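Local coordinates for protein alpha-1,3-glucanase (Paenibacillus glycanilyticus, PDB 6K0P) that probably hydrolyses the alpha-1,3-glucosidic linkages of alpha-1,3-glucan, and holds the disaccharide nigerose in this complex, at residues 106-111 against 135-140; 249-254 against 276-281; 272-277 against 303-308; 285-290 against 307-312. The protein carries 1 engineered substitution. One frame throughout, in Å; residues are numbered along the deposited sequence. Where two conformers were deposited one is given.

Contact 1: 106-111 against 135-140; sequences KFSYLY and LYEDAQ. With GLC (alpha-D-glucopyranose), chain D; GLC (alpha-D-glucopyranose), chain B.
E137 reaches over from strand 137-143 and lays its carboxylate beside the bend at F107 and S108. Its CB passes S108 CB at 4.2 Å. CG then lies 3.9 Å from F107 CB, and a bend at chi2 (-69°) turns the carboxylate toward the same atom. OE1 finishes 3.6 Å from F107 CB, takes a proton from a water that also donates to F107 O, and is hydrogen-bonded to H305 NE2. OE2 folds back on its own strand and receives the backbone N-H of D138 at 2.8 Å, the donor standing above the carboxylate plane (42°). With both oxygens gripped, the rotation of the group is fixed. Replacing E137 by alanine is likely to leave H305 NE2, the first water and the D138 N-H without this acceptor, with a gap beside F107 CB. A second water joins S108 OG to L135 O. Farther along, L135 CD2 makes a CH-pi contact over a face of the Y109 ring, 4.0 Å from its centroid, while Y109 OH bonds to V81 O. One nigerose is bound at the other end: K106 NZ donates to O4 of glucose D at 3.3 Å, and O6 of glucose B donates to Q140 O at 2.8 Å. The contact lies between two antiparallel pairings of the N-terminal domain: strand 137-143 runs along strand 72-80, and strand 110-112 pairs with strand 131-133.

Contact 2: 249-254 against 276-281; sequences SQSNTD and NYINRV. With GLC (alpha-D-glucopyranose), chain C; SO4 (sulfate ion), chain H.
The Y277 ring carries N252 on one face: N252 CA makes a CH-pi contact 3.6 Å from the ring centroid, T253 N follows nearer the rim, and the plane of the N252 amide is nearly parallel to the ring, 18° from it. The R280 guanidinium meets glucose C at its edge, NH2 donating to O5 at 3.1 Å. N252 OD1 accepts I278 N at 2.8 Å, nearly along the C=O axis; ND2 donates in its own amide plane to N279 OD1 at 3.0 Å, but comes from above the N279 carbonyl plane, the two amides nearly perpendicular. N279 OD1 is shared with N124 ND2. A second amide, that of N276, grips T253: OD1 accepts T253 N at 2.9 Å, and ND2 donates to OG1 of one T253 conformer and to P247 O. N252 N donates to N276 O at 3.0 Å. These are loops on neighbouring coils of the right-handed parallel beta-helix expected of the pectate-lyase-like clan, tied by asparagine side chains where strand pairing has ended. S251 N donates to a sulfate ion, probably from the crystallisation liquor. R280, extended with CG anti to the backbone N (chi1 -179°), is held by salt bridges to D282 and D354.

Contact 3: 272-277 against 303-308; sequences SAWGNY and VEHFVC
A273 pairs with V303 and W274 with E304 in parallel register, E304 N donating to A273 O at 3.1 Å and G275 N to E304 O at 2.9 Å; a further backbone bond, Y277 N to H305 O, follows past the strand ends. On one face W274 and E304 lie side by side and point the same way, W274 CZ3 3.4 Å from E304 CD, with ring and carboxylate 38° apart. E304 OE2 takes W302 NE1 and OE1 takes N327 ND2, while W274 NE1 donates to S272 OG at 2.9 Å. A leucine in place of W274 would probably uncover the E304 carboxylate and leave S272 OG without its indole donor. This is stacking of successive coils in a parallel beta-helix. On the other face A273 CB meets F306 CE1 at 3.9 Å. F306 folds its ring under G275, whose CA lies over the ring face; a CB on G275 would collide with H305 O and F306 CD1. H305 ND1 shares a water with G275 O, while NE2 is hydrogen-bonded to E137 OE1, and E304 CB covers one face of that ring. V307 CG2 sits 3.9 Å from the Y277 ring centroid, on the face opposite N252.

Contact 4: 285-290 against 307-312; sequences GKFIDG and VCLYWG. With GLC (alpha-D-glucopyranose), chain C; GLC (alpha-D-glucopyranose), chain E.
K286 arches over W311. Its CG rests 3.8 Å from C308 CB; a turn about chi2 (94°) then sends the rest of the chain, extended, past W311 CB, which CE meets at 3.8 Å. NZ ends 5.0 Å from the centroid of the indole five-membered ring, 22° off its normal, a cation-pi contact, and donates both to O4 of glucose C at 2.9 Å and to G283 O. The same indole face carries O4 of glucose C and C1 of glucose E, so lysine and sugar share one platform. V307 CG1 comes within van der Waals distance, 3.4 Å, of O6 of glucose C. Behind this, the backbones run parallel: G285 O accepts both V307 N and C308 N, F287 N donates to C308 O, and I288 N to L309 O at 3.1 Å. G285 has a positive phi, and a CB there would strike V307 CG2. On the side away from the sugar, L309 CD1 meets the edge of the F287 ring at 3.8 Å. Y310 turns its ring edge to I288 O and G290 N, and its OH donates to G290 O at 2.7 Å, from above the carbonyl plane. Adjoining beta-helix coils face their interior with aliphatic and aromatic groups and their outer surface with a nigerose site, where an aromatic platform under the sugar is joined by a basic hydrogen-bond donor.

In the fold
Contacts 1, 3 and 4 are buried, whereas contact 2, made by loops, is partly open to solvent. Contacts 3 and 4 share V307 and C308 and join successive coils of the beta-helix by parallel backbone bonds, with F306 and F287 meeting between them. Contact 2 shares N276 and Y277 with contact 3 but relies mainly on amide side chains, with a single backbone-backbone bond, instead of strand pairing. Contact 1 belongs to the other domain, has water-bridged rather than direct polar links, and touches the beta-helix through E137 with H305 and F107 with Y277. Contacts 2 and 4 meet at glucose C; contact 1, its centre about 21 Å from that of contact 4, borders a separate nigerose.

Contact 1: 106-111 against 135-140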
# COMPACT_ATOMS: atom_id res chain seq x y z
N LYS A 106 6.91 -5.49 17.85
CA LYS A 106 8.17 -4.79 17.61
C LYS A 106 8.03 -3.67 16.57
O LYS A 106 8.59 -2.58 16.74
CB LYS A 106 9.23 -5.79 17.18
CG LYS A 106 10.53 -5.13 16.71
CD LYS A 106 11.56 -6.15 16.28
CE LYS A 106 12.86 -5.45 15.88
NZ LYS A 106 13.95 -6.43 15.62
N PHE A 107 7.28 -3.92 15.50
CA PHE A 107 7.17 -3.00 14.38
C PHE A 107 5.89 -2.17 14.38
O PHE A 107 5.74 -1.30 13.52
CB PHE A 107 7.32 -3.76 13.06
CG PHE A 107 8.70 -4.34 12.87
CD1 PHE A 107 9.75 -3.53 12.50
CD2 PHE A 107 8.94 -5.70 13.10
CE1 PHE A 107 11.03 -4.04 12.34
CE2 PHE A 107 10.21 -6.23 12.94
CZ PHE A 107 11.26 -5.40 12.56
N SER A 108 4.98 -2.42 15.32
CA SER A 108 3.73 -1.68 15.41
C SER A 108 3.81 -0.66 16.55
O SER A 108 4.81 -0.54 17.25
CB SER A 108 2.57 -2.66 15.59
OG SER A 108 2.85 -3.57 16.64
N TYR A 109 2.71 0.09 16.71
CA TYR A 109 2.55 1.13 17.73
C TYR A 109 3.39 2.36 17.43
O TYR A 109 4.54 2.47 17.87
CB TYR A 109 2.78 0.59 19.15
CG TYR A 109 1.69 -0.35 19.61
CD1 TYR A 109 1.65 -1.67 19.18
CD2 TYR A 109 0.69 0.09 20.47
CE1 TYR A 109 0.65 -2.53 19.58
CE2 TYR A 109 -0.32 -0.76 20.88
CZ TYR A 109 -0.33 -2.07 20.44
OH TYR A 109 -1.32 -2.93 20.84
N LEU A 110 2.82 3.29 16.66
CA LEU A 110 3.45 4.56 16.34
C LEU A 110 2.57 5.66 16.94
O LEU A 110 1.34 5.59 16.86
CB LEU A 110 3.56 4.73 14.81
CG LEU A 110 4.70 4.00 14.07
CD1 LEU A 110 6.06 4.53 14.52
CD2 LEU A 110 4.64 2.47 14.24
N TYR A 111 3.20 6.66 17.56
CA TYR A 111 2.50 7.55 18.48
C TYR A 111 2.31 8.94 17.89
O TYR A 111 3.19 9.48 17.21
CB TYR A 111 3.22 7.61 19.83
CG TYR A 111 3.16 6.27 20.54
CD1 TYR A 111 4.10 5.30 20.29
CD2 TYR A 111 2.13 5.98 21.44
CE1 TYR A 111 4.04 4.06 20.90
CE2 TYR A 111 2.07 4.74 22.06
CZ TYR A 111 3.03 3.79 21.78
OH TYR A 111 2.99 2.55 22.38
N LEU A 135 -1.50 -0.20 14.78
CA LEU A 135 -1.54 -1.20 15.85
C LEU A 135 -1.32 -2.62 15.36
O LEU A 135 -0.96 -3.48 16.17
CB LEU A 135 -2.91 -1.13 16.54
CG LEU A 135 -3.32 0.25 17.05
CD1 LEU A 135 -4.79 0.25 17.42
CD2 LEU A 135 -2.47 0.62 18.26
N TYR A 136 -1.55 -2.89 14.08
CA TYR A 136 -1.48 -4.24 13.54
C TYR A 136 -0.09 -4.56 12.99
O TYR A 136 0.64 -3.68 12.54
CB TYR A 136 -2.55 -4.45 12.46
CG TYR A 136 -3.90 -4.65 13.09
CD1 TYR A 136 -4.31 -5.92 13.48
CD2 TYR A 136 -4.74 -3.58 13.36
CE1 TYR A 136 -5.52 -6.12 14.13
CE2 TYR A 136 -5.97 -3.77 13.99
CZ TYR A 136 -6.35 -5.05 14.37
OH TYR A 136 -7.56 -5.27 15.00
N GLU A 137 0.26 -5.84 13.05
CA GLU A 137 1.47 -6.34 12.41
C GLU A 137 1.24 -7.80 12.03
O GLU A 137 0.14 -8.35 12.22
CB GLU A 137 2.71 -6.13 13.29
CG GLU A 137 3.67 -5.07 12.75
CD GLU A 137 4.37 -5.51 11.47
OE1 GLU A 137 4.81 -4.64 10.69
OE2 GLU A 137 4.52 -6.73 11.27
N ASP A 138 2.27 -8.43 11.46
CA ASP A 138 2.09 -9.71 10.80
C ASP A 138 3.01 -10.76 11.40
O ASP A 138 4.13 -10.47 11.84
CB ASP A 138 2.42 -9.63 9.31
CG ASP A 138 1.44 -8.78 8.52
OD1 ASP A 138 0.42 -8.30 9.08
OD2 ASP A 138 1.72 -8.60 7.31
N ALA A 139 2.55 -12.01 11.37
CA ALA A 139 3.37 -13.16 11.71
C ALA A 139 3.32 -14.15 10.56
O ALA A 139 2.25 -14.42 10.00
CB ALA A 139 2.86 -13.84 12.99
N GLN A 140 4.48 -14.70 10.20
CA GLN A 140 4.63 -15.60 9.06
C GLN A 140 5.00 -16.99 9.54
O GLN A 140 5.86 -17.15 10.41
CB GLN A 140 5.73 -15.09 8.11
CG GLN A 140 5.52 -13.68 7.56
CD GLN A 140 5.86 -12.58 8.56
OE1 GLN A 140 6.70 -12.75 9.43
NE2 GLN A 140 5.17 -11.45 8.44
C1 GLC D . 10.82 -12.78 14.58
C2 GLC D . 9.95 -11.61 15.05
C3 GLC D . 10.43 -10.28 14.49
C4 GLC D . 11.90 -10.14 14.85
C5 GLC D . 12.67 -11.36 14.40
C6 GLC D . 14.14 -11.17 14.77
O2 GLC D . 8.60 -11.88 14.77
O3 GLC D . 9.73 -9.28 15.15
O4 GLC D . 12.49 -9.01 14.22
O5 GLC D . 12.13 -12.55 14.98
O6 GLC D . 14.30 -11.19 16.18
C1 GLC B . 12.39 -15.15 10.71
C2 GLC B . 12.11 -14.05 11.71
C3 GLC B . 11.06 -14.37 12.78
C4 GLC B . 9.92 -15.07 12.12
C5 GLC B . 10.45 -16.31 11.47
C6 GLC B . 9.35 -17.19 10.89
O1 GLC B . 13.24 -16.04 11.26
O2 GLC B . 13.33 -13.64 12.28
O3 GLC B . 10.48 -13.17 13.21
O4 GLC B . 8.98 -15.42 13.10
O5 GLC B . 11.22 -15.85 10.39
O6 GLC B . 8.55 -16.55 9.93
O HOH W 1 4.84 -1.83 10.93
O HOH W 2 0.73 -5.43 17.11

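Contact 2: 249-254 against 276-281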
# COMPACT_ATOMS: atom_id res chain seq x y z
N SER A 249 18.88 -6.39 15.87
CA SER A 249 19.21 -5.71 17.12
C SER A 249 19.54 -4.24 16.91
O SER A 249 19.75 -3.53 17.90
CB SER A 249 20.36 -6.43 17.83
OG SER A 249 21.55 -6.34 17.07
N GLN A 250 19.59 -3.78 15.67
CA GLN A 250 19.69 -2.37 15.33
C GLN A 250 18.33 -1.87 14.86
O GLN A 250 17.42 -2.66 14.58
CB GLN A 250 20.75 -2.15 14.24
CG GLN A 250 22.16 -2.56 14.67
CD GLN A 250 23.13 -2.68 13.51
OE1 GLN A 250 22.91 -2.12 12.43
NE2 GLN A 250 24.20 -3.42 13.72
N SER A 251 18.18 -0.56 14.78
CA SER A 251 16.95 0.03 14.28
C SER A 251 17.25 1.07 13.21
O SER A 251 18.21 1.84 13.32
CB SER A 251 16.10 0.64 15.40
OG SER A 251 16.71 1.81 15.91
N ASN A 252 16.42 1.07 12.17
CA ASN A 252 16.43 2.10 11.13
C ASN A 252 17.76 2.17 10.39
O ASN A 252 18.26 3.27 10.12
CB ASN A 252 16.09 3.49 11.71
CG ASN A 252 14.78 3.51 12.48
OD1 ASN A 252 13.93 2.65 12.31
ND2 ASN A 252 14.63 4.50 13.34
N THR A 253 18.34 1.02 10.03
CA THR A 253 19.58 0.97 9.26
C THR A 253 19.26 1.00 7.77
O THR A 253 18.42 0.21 7.31
CB THR A 253 20.35 -0.31 9.57
OG1 THR A 253 20.23 -0.65 10.96
CG2 THR A 253 21.83 -0.14 9.24
N ASP A 254 19.93 1.87 7.02
CA ASP A 254 19.69 2.04 5.58
C ASP A 254 20.48 0.96 4.86
O ASP A 254 21.69 1.08 4.64
CB ASP A 254 20.17 3.43 5.17
CG ASP A 254 19.77 3.82 3.75
OD1 ASP A 254 18.86 3.21 3.16
OD2 ASP A 254 20.40 4.78 3.23
N ASN A 276 14.77 -3.29 9.31
CA ASN A 276 14.73 -3.07 10.75
C ASN A 276 14.23 -1.67 11.11
O ASN A 276 14.45 -1.20 12.23
CB ASN A 276 16.09 -3.37 11.40
CG ASN A 276 17.17 -2.42 10.93
OD1 ASN A 276 16.90 -1.46 10.20
ND2 ASN A 276 18.41 -2.68 11.35
N TYR A 277 13.54 -1.01 10.19
CA TYR A 277 12.93 0.27 10.52
C TYR A 277 11.77 0.05 11.48
O TYR A 277 10.99 -0.89 11.31
CB TYR A 277 12.46 1.02 9.26
CG TYR A 277 13.61 1.74 8.59
CD1 TYR A 277 14.44 1.07 7.70
CD2 TYR A 277 13.90 3.07 8.89
CE1 TYR A 277 15.52 1.70 7.10
CE2 TYR A 277 14.99 3.72 8.29
CZ TYR A 277 15.79 3.02 7.40
OH TYR A 277 16.88 3.63 6.80
N ILE A 278 11.71 0.89 12.50
CA ILE A 278 10.59 0.92 13.44
C ILE A 278 9.85 2.24 13.39
O ILE A 278 8.89 2.43 14.14
CB ILE A 278 11.03 0.57 14.87
CG1 ILE A 278 12.11 1.55 15.35
CG2 ILE A 278 11.53 -0.87 14.91
CD1 ILE A 278 12.46 1.39 16.83
N ASN A 279 10.29 3.17 12.55
CA ASN A 279 9.58 4.42 12.31
C ASN A 279 10.07 4.97 10.99
O ASN A 279 11.06 4.50 10.41
CB ASN A 279 9.77 5.43 13.46
CG ASN A 279 11.23 5.76 13.70
OD1 ASN A 279 11.90 5.10 14.50
ND2 ASN A 279 11.73 6.78 13.01
N ARG A 280 9.37 5.99 10.51
CA ARG A 280 9.72 6.64 9.26
C ARG A 280 10.91 7.56 9.46
O ARG A 280 11.02 8.25 10.49
CB ARG A 280 8.52 7.46 8.78
CG ARG A 280 8.73 8.19 7.47
CD ARG A 280 7.42 8.84 7.04
NE ARG A 280 7.59 9.61 5.82
CZ ARG A 280 6.58 10.01 5.04
NH1 ARG A 280 5.34 9.70 5.36
NH2 ARG A 280 6.83 10.72 3.94
N VAL A 281 11.81 7.56 8.48
CA VAL A 281 12.92 8.51 8.39
C VAL A 281 12.95 8.98 6.94
O VAL A 281 12.89 8.16 6.02
CB VAL A 281 14.26 7.87 8.77
CG1 VAL A 281 15.38 8.91 8.77
CG2 VAL A 281 14.16 7.18 10.14
C1 GLC C . 9.31 12.70 1.98
C2 GLC C . 10.60 13.16 1.34
C3 GLC C . 11.07 12.13 0.34
C4 GLC C . 11.15 10.75 1.00
C5 GLC C . 9.81 10.39 1.57
C6 GLC C . 9.84 9.10 2.38
O1 GLC C . 8.35 12.76 0.97
O2 GLC C . 10.36 14.44 0.75
O3 GLC C . 12.40 12.45 -0.02
O4 GLC C . 11.53 9.76 0.07
O5 GLC C . 9.41 11.39 2.45
O6 GLC C . 10.79 9.08 3.40
S SO4 H . 20.51 1.08 17.01
O1 SO4 H . 19.31 1.85 17.29
O2 SO4 H . 20.64 0.86 15.57
O3 SO4 H . 21.66 1.85 17.50
O4 SO4 H . 20.47 -0.20 17.73
O HOH W 3 14.67 -2.81 14.62
O HOH W 4 18.14 5.34 8.48
O HOH W 5 16.29 -1.81 7.28

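Contact 3: 272-277 against 303-308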
# COMPACT_ATOMS: atom_id res chain seq x y z
N SER A 272 13.05 -12.26 -0.36
CA SER A 272 12.42 -11.31 0.54
C SER A 272 13.48 -10.48 1.26
O SER A 272 14.65 -10.88 1.36
CB SER A 272 11.49 -11.98 1.57
OG SER A 272 12.22 -12.88 2.39
N ALA A 273 13.06 -9.30 1.72
CA ALA A 273 13.93 -8.41 2.47
C ALA A 273 13.18 -7.92 3.69
O ALA A 273 12.07 -7.38 3.57
CB ALA A 273 14.40 -7.23 1.62
N TRP A 274 13.79 -8.11 4.85
CA TRP A 274 13.19 -7.86 6.15
C TRP A 274 14.00 -6.74 6.81
O TRP A 274 15.07 -6.99 7.37
CB TRP A 274 13.19 -9.15 6.97
CG TRP A 274 12.27 -10.14 6.33
CD1 TRP A 274 12.59 -11.09 5.39
CD2 TRP A 274 10.86 -10.23 6.52
NE1 TRP A 274 11.46 -11.77 4.99
CE2 TRP A 274 10.38 -11.26 5.68
CE3 TRP A 274 9.94 -9.54 7.32
CZ2 TRP A 274 9.03 -11.62 5.62
CZ3 TRP A 274 8.60 -9.89 7.26
CH2 TRP A 274 8.16 -10.93 6.42
N GLY A 275 13.49 -5.52 6.72
CA GLY A 275 14.19 -4.37 7.25
C GLY A 275 14.08 -4.28 8.76
O GLY A 275 13.41 -5.07 9.42
N ASN A 276 14.77 -3.29 9.31
CA ASN A 276 14.73 -3.07 10.75
C ASN A 276 14.23 -1.67 11.11
O ASN A 276 14.45 -1.20 12.23
CB ASN A 276 16.09 -3.37 11.40
CG ASN A 276 17.17 -2.42 10.93
OD1 ASN A 276 16.90 -1.46 10.20
ND2 ASN A 276 18.41 -2.68 11.35
N TYR A 277 13.54 -1.01 10.19
CA TYR A 277 12.93 0.27 10.52
C TYR A 277 11.77 0.05 11.48
O TYR A 277 10.99 -0.89 11.31
CB TYR A 277 12.46 1.02 9.26
CG TYR A 277 13.61 1.74 8.59
CD1 TYR A 277 14.44 1.07 7.70
CD2 TYR A 277 13.90 3.07 8.89
CE1 TYR A 277 15.52 1.70 7.10
CE2 TYR A 277 14.99 3.72 8.29
CZ TYR A 277 15.79 3.02 7.40
OH TYR A 277 16.88 3.63 6.80
N VAL A 303 8.99 -7.35 0.53
CA VAL A 303 9.78 -6.40 1.31
C VAL A 303 8.91 -5.85 2.43
O VAL A 303 7.75 -5.49 2.20
CB VAL A 303 10.29 -5.27 0.40
CG1 VAL A 303 11.08 -4.25 1.18
CG2 VAL A 303 11.13 -5.84 -0.73
N GLU A 304 9.48 -5.77 3.64
CA GLU A 304 8.80 -5.23 4.81
C GLU A 304 9.76 -4.40 5.65
O GLU A 304 10.97 -4.64 5.66
CB GLU A 304 8.23 -6.32 5.73
CG GLU A 304 7.29 -7.27 5.01
CD GLU A 304 6.23 -7.89 5.90
OE1 GLU A 304 6.02 -7.43 7.06
OE2 GLU A 304 5.56 -8.84 5.43
N HIS A 305 9.20 -3.43 6.37
CA HIS A 305 9.93 -2.72 7.42
C HIS A 305 11.10 -1.92 6.88
O HIS A 305 12.15 -1.80 7.53
CB HIS A 305 10.33 -3.66 8.57
CG HIS A 305 9.18 -4.45 9.10
ND1 HIS A 305 9.29 -5.77 9.47
CD2 HIS A 305 7.89 -4.10 9.31
CE1 HIS A 305 8.11 -6.20 9.88
NE2 HIS A 305 7.24 -5.21 9.79
N PHE A 306 10.92 -1.38 5.67
CA PHE A 306 11.70 -0.28 5.13
C PHE A 306 10.82 0.96 5.09
O PHE A 306 9.61 0.90 5.35
CB PHE A 306 12.23 -0.63 3.73
CG PHE A 306 13.31 -1.67 3.75
CD1 PHE A 306 12.99 -3.03 3.74
CD2 PHE A 306 14.65 -1.30 3.84
CE1 PHE A 306 13.99 -3.99 3.78
CE2 PHE A 306 15.65 -2.26 3.89
CZ PHE A 306 15.32 -3.61 3.86
N VAL A 307 11.43 2.10 4.78
CA VAL A 307 10.64 3.30 4.55
C VAL A 307 9.86 3.17 3.25
O VAL A 307 8.64 3.38 3.21
CB VAL A 307 11.52 4.56 4.61
CG1 VAL A 307 10.68 5.82 4.38
CG2 VAL A 307 12.20 4.64 5.98
N CYS A 308 10.54 2.74 2.17
CA CYS A 308 9.89 2.46 0.90
C CYS A 308 10.54 1.25 0.26
O CYS A 308 11.67 0.88 0.61
CB CYS A 308 10.07 3.59 -0.12
SG CYS A 308 9.71 5.25 0.48
O HOH W 6 11.61 -7.16 9.33

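Contact 4: 285-290 against 307-312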
# COMPACT_ATOMS: atom_id res chain seq x y z
N GLY A 285 16.37 4.78 3.76
CA GLY A 285 15.34 3.81 4.06
C GLY A 285 14.62 3.16 2.89
O GLY A 285 13.65 2.43 3.12
N LYS A 286 15.05 3.40 1.66
CA LYS A 286 14.47 2.69 0.53
C LYS A 286 15.26 1.40 0.33
O LYS A 286 16.49 1.42 0.31
CB LYS A 286 14.53 3.55 -0.74
CG LYS A 286 13.62 4.77 -0.67
CD LYS A 286 14.36 6.02 -0.20
CE LYS A 286 13.44 7.23 -0.30
NZ LYS A 286 14.14 8.49 0.09
N PHE A 287 14.54 0.28 0.21
CA PHE A 287 15.24 -1.00 0.05
C PHE A 287 16.13 -0.98 -1.19
O PHE A 287 17.28 -1.43 -1.15
CB PHE A 287 14.27 -2.17 -0.01
CG PHE A 287 14.92 -3.47 -0.41
CD1 PHE A 287 15.95 -4.01 0.35
CD2 PHE A 287 14.50 -4.15 -1.54
CE1 PHE A 287 16.56 -5.20 -0.03
CE2 PHE A 287 15.10 -5.35 -1.92
CZ PHE A 287 16.13 -5.86 -1.17
N ILE A 288 15.62 -0.45 -2.30
CA ILE A 288 16.39 -0.29 -3.53
C ILE A 288 16.51 1.19 -3.82
O ILE A 288 15.49 1.90 -3.92
CB ILE A 288 15.73 -1.02 -4.71
CG1 ILE A 288 15.75 -2.53 -4.49
CG2 ILE A 288 16.45 -0.67 -6.03
CD1 ILE A 288 14.77 -3.29 -5.40
N ASP A 289 17.75 1.67 -3.94
CA ASP A 289 18.04 2.97 -4.52
C ASP A 289 18.48 2.77 -5.96
O ASP A 289 19.21 1.82 -6.27
CB ASP A 289 19.17 3.66 -3.75
CG ASP A 289 18.82 3.92 -2.30
OD1 ASP A 289 17.82 4.61 -2.06
OD2 ASP A 289 19.56 3.44 -1.43
N GLY A 290 18.03 3.66 -6.83
CA GLY A 290 18.43 3.57 -8.22
C GLY A 290 18.09 4.84 -8.95
O GLY A 290 17.23 4.84 -9.84
N VAL A 307 11.43 2.10 4.78
CA VAL A 307 10.64 3.30 4.55
C VAL A 307 9.86 3.17 3.25
O VAL A 307 8.64 3.38 3.21
CB VAL A 307 11.52 4.56 4.61
CG1 VAL A 307 10.68 5.82 4.38
CG2 VAL A 307 12.20 4.64 5.98
N CYS A 308 10.54 2.74 2.17
CA CYS A 308 9.89 2.46 0.90
C CYS A 308 10.54 1.25 0.26
O CYS A 308 11.67 0.88 0.61
CB CYS A 308 10.07 3.59 -0.12
SG CYS A 308 9.71 5.25 0.48
N LEU A 309 9.84 0.65 -0.72
CA LEU A 309 10.52 -0.26 -1.63
C LEU A 309 11.42 0.51 -2.59
O LEU A 309 12.61 0.22 -2.71
CB LEU A 309 9.52 -1.13 -2.41
CG LEU A 309 10.14 -1.92 -3.58
CD1 LEU A 309 11.34 -2.77 -3.14
CD2 LEU A 309 9.10 -2.81 -4.28
N TYR A 310 10.87 1.51 -3.27
CA TYR A 310 11.61 2.21 -4.31
C TYR A 310 11.01 3.60 -4.51
O TYR A 310 9.78 3.76 -4.52
CB TYR A 310 11.59 1.44 -5.63
CG TYR A 310 12.42 2.11 -6.70
CD1 TYR A 310 13.80 2.13 -6.62
CD2 TYR A 310 11.81 2.75 -7.78
CE1 TYR A 310 14.58 2.76 -7.58
CE2 TYR A 310 12.58 3.36 -8.75
CZ TYR A 310 13.95 3.37 -8.64
OH TYR A 310 14.71 4.02 -9.60
N TRP A 311 11.89 4.58 -4.71
CA TRP A 311 11.53 5.98 -4.93
C TRP A 311 12.33 6.43 -6.15
O TRP A 311 13.48 6.85 -6.02
CB TRP A 311 11.88 6.81 -3.70
CG TRP A 311 11.43 8.24 -3.75
CD1 TRP A 311 12.00 9.25 -4.47
CD2 TRP A 311 10.35 8.82 -3.01
NE1 TRP A 311 11.32 10.43 -4.24
CE2 TRP A 311 10.30 10.19 -3.35
CE3 TRP A 311 9.41 8.31 -2.11
CZ2 TRP A 311 9.36 11.06 -2.81
CZ3 TRP A 311 8.48 9.17 -1.57
CH2 TRP A 311 8.45 10.54 -1.93
N GLY A 312 11.71 6.32 -7.32
CA GLY A 312 12.41 6.62 -8.55
C GLY A 312 12.56 8.11 -8.78
O GLY A 312 11.69 8.90 -8.42
C1 GLC C . 9.31 12.70 1.98
C2 GLC C . 10.60 13.16 1.34
C3 GLC C . 11.07 12.13 0.34
C4 GLC C . 11.15 10.75 1.00
C5 GLC C . 9.81 10.39 1.57
C6 GLC C . 9.84 9.10 2.38
O1 GLC C . 8.35 12.76 0.97
O2 GLC C . 10.36 14.44 0.75
O3 GLC C . 12.40 12.45 -0.02
O4 GLC C . 11.53 9.76 0.07
O5 GLC C . 9.41 11.39 2.45
O6 GLC C . 10.79 9.08 3.40
C1 GLC E . 12.67 12.28 -1.46
C2 GLC E . 14.17 12.46 -1.72
C3 GLC E . 14.50 13.94 -1.61
C4 GLC E . 13.62 14.76 -2.55
C5 GLC E . 12.15 14.44 -2.28
C6 GLC E . 11.18 15.19 -3.20
O2 GLC E . 14.89 11.73 -0.74
O3 GLC E . 15.87 14.16 -1.89
O4 GLC E . 13.86 16.14 -2.35
O5 GLC E . 11.93 13.04 -2.40
O6 GLC E . 11.47 14.91 -4.55
O HOH W 7 14.74 4.45 -4.13
O HOH W 8 16.10 5.68 -6.62